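Local coordinates for protein ureidoglycolate hydrolase (Arabidopsis thaliana, PDB 4PXE) that hydrolyses (S)-ureidoglycolate to glyoxylate, ammonium and carbon dioxide in plant purine breakdown, as a manganese-dependent homodimeric amidohydrolase of the peptidase M20 family, at residues A[111-114]-A[115-118]. Numbering follows the deposited sequence.
Sequences AIEA and INVL
Ile115 takes up the carbonyl of Ala111, N to O 3.1 Å, and with this bond continues the regular alpha-helix, in which each residue from 115 to 118 donates its N-H to the carbonyl four places back. Its CG1 lies beside that carbonyl, 3.6 Å from Ala111 O; an all-carbon group suits this buried flank. Asn116 bonds through its N to Ile112 O, nearly straight at 167°, while its amide lies alongside the Ile112 side chain, ND2 3.9 Å from CG2. A polar residue fits this partly exposed position: one water accepts from Asn116 ND2 at 2.9 Å and donates to Glu113 OE1 at 2.6 Å, bridging i to i+3. Val117 N bonds to Glu113 O at 2.8 Å, and a compact branched residue suits this buried place beside Leu13 and Val15. With CG turned away from its own N (chi1 179°) and a bend at chi2, the Glu113 side chain crosses that of Val117 at about a right angle, OE2 3.8 Å from CG2. That same oxygen accepts from Asp16 N and pairs with Arg120, which probably offsets much of the charge of this buried carboxylate. Leu118 N continues the pattern to Ala114 O, its long apolar side chain suiting a buried place against Leu129 of strand 129-133. Ala111, Ile112 and Ile115 pack on Ile131 of that strand; Ile112 also reaches helix 45-60, and small Ala114 meets Leu420 of helix 410-429.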
ATOM      1  N   ALA A 111      34.247   7.118  -9.297  1.00 13.71           N
ATOM      2  CA  ALA A 111      34.722   7.775 -10.513  1.00 14.56           C
ATOM      3  C   ALA A 111      35.421   9.079 -10.159  1.00 14.11           C
ATOM      4  O   ALA A 111      36.454   9.422 -10.743  1.00 15.50           O
ATOM      5  CB  ALA A 111      33.579   8.031 -11.481  1.00 15.17           C
ATOM      6  N   ILE A 112      34.863   9.810  -9.205  1.00 14.51           N
ATOM      7  CA  ILE A 112      35.500  11.045  -8.741  1.00 15.71           C
ATOM      8  C   ILE A 112      36.849  10.709  -8.102  1.00 15.37           C
ATOM      9  O   ILE A 112      37.854  11.373  -8.374  1.00 16.65           O
ATOM     10  CB  ILE A 112      34.587  11.839  -7.781  1.00 15.11           C
ATOM     11  CG1 ILE A 112      33.301  12.249  -8.506  1.00 14.95           C
ATOM     12  CG2 ILE A 112      35.319  13.076  -7.254  1.00 18.14           C
ATOM     13  CD1 ILE A 112      32.246  12.877  -7.611  1.00 16.37           C
ATOM     14  N   GLU A 113      36.885   9.654  -7.295  1.00 15.12           N
ATOM     15  CA  GLU A 113      38.147   9.219  -6.705  1.00 14.71           C
ATOM     16  C   GLU A 113      39.149   8.800  -7.784  1.00 15.32           C
ATOM     17  O   GLU A 113      40.339   9.063  -7.655  1.00 17.13           O
ATOM     18  CB  GLU A 113      37.935   8.101  -5.671  1.00 15.29           C
ATOM     19  CG  GLU A 113      39.229   7.565  -5.027  1.00 16.29           C
ATOM     20  CD  GLU A 113      39.979   8.592  -4.171  1.00 19.19           C
ATOM     21  OE1 GLU A 113      39.431   9.674  -3.860  1.00 19.76           O
ATOM     22  OE2 GLU A 113      41.141   8.304  -3.796  1.00 17.49           O
ATOM     23  N   ALA A 114      38.673   8.187  -8.863  1.00 14.61           N
ATOM     24  CA  ALA A 114      39.549   7.826  -9.971  1.00 16.45           C
ATOM     25  C   ALA A 114      40.209   9.050 -10.609  1.00 15.99           C
ATOM     26  O   ALA A 114      41.399   9.016 -10.957  1.00 17.65           O
ATOM     27  CB  ALA A 114      38.772   7.040 -11.021  1.00 16.52           C
ATOM     28  N   ILE A 115      39.455  10.137 -10.748  1.00 14.97           N
ATOM     29  CA  ILE A 115      40.016  11.391 -11.253  1.00 17.05           C
ATOM     30  C   ILE A 115      41.101  11.899 -10.309  1.00 17.38           C
ATOM     31  O   ILE A 115      42.199  12.266 -10.733  1.00 19.16           O
ATOM     32  CB  ILE A 115      38.931  12.475 -11.409  1.00 19.57           C
ATOM     33  CG1 ILE A 115      37.967  12.099 -12.531  1.00 22.80           C
ATOM     34  CG2 ILE A 115      39.555  13.829 -11.694  1.00 20.59           C
ATOM     35  CD1 ILE A 115      38.604  11.965 -13.870  1.00 25.21           C
ATOM     36  N   ASN A 116      40.791  11.919  -9.021  1.00 16.62           N
ATOM     37  CA  ASN A 116      41.751  12.371  -8.019  1.00 17.34           C
ATOM     38  C   ASN A 116      43.014  11.510  -7.969  1.00 17.27           C
ATOM     39  O   ASN A 116      44.127  12.034  -7.833  1.00 17.85           O
ATOM     40  CB  ASN A 116      41.070  12.487  -6.653  1.00 18.34           C
ATOM     41  CG  ASN A 116      40.097  13.664  -6.600  1.00 17.25           C
ATOM     42  OD1 ASN A 116      40.375  14.728  -7.157  1.00 24.54           O
ATOM     43  ND2 ASN A 116      38.962  13.476  -5.943  1.00 21.46           N
ATOM     44  N   VAL A 117      42.845  10.199  -8.125  1.00 17.12           N
ATOM     45  CA  VAL A 117      43.956   9.257  -8.207  1.00 17.22           C
ATOM     46  C   VAL A 117      44.869   9.592  -9.395  1.00 18.35           C
ATOM     47  O   VAL A 117      46.096   9.677  -9.252  1.00 18.31           O
ATOM     48  CB  VAL A 117      43.438   7.802  -8.352  1.00 15.53           C
ATOM     49  CG1 VAL A 117      44.535   6.865  -8.859  1.00 17.61           C
ATOM     50  CG2 VAL A 117      42.835   7.295  -7.031  1.00 16.95           C
ATOM     51  N   LEU A 118      44.273   9.801 -10.564  1.00 17.48           N
ATOM     52  CA  LEU A 118      45.030  10.130 -11.768  1.00 17.66           C
ATOM     53  C   LEU A 118      45.746  11.473 -11.636  1.00 18.82           C
ATOM     54  O   LEU A 118      46.900  11.621 -12.068  1.00 18.95           O
ATOM     55  CB  LEU A 118      44.102  10.144 -12.981  1.00 16.90           C
ATOM     56  CG  LEU A 118      43.676   8.760 -13.475  1.00 16.82           C
ATOM     57  CD1 LEU A 118      42.641   8.900 -14.592  1.00 18.66           C
ATOM     58  CD2 LEU A 118      44.880   7.934 -13.933  1.00 17.50           C
TER
HETATM   59  O   HOH W   1      37.610  11.471  -4.393  1.00 23.12           O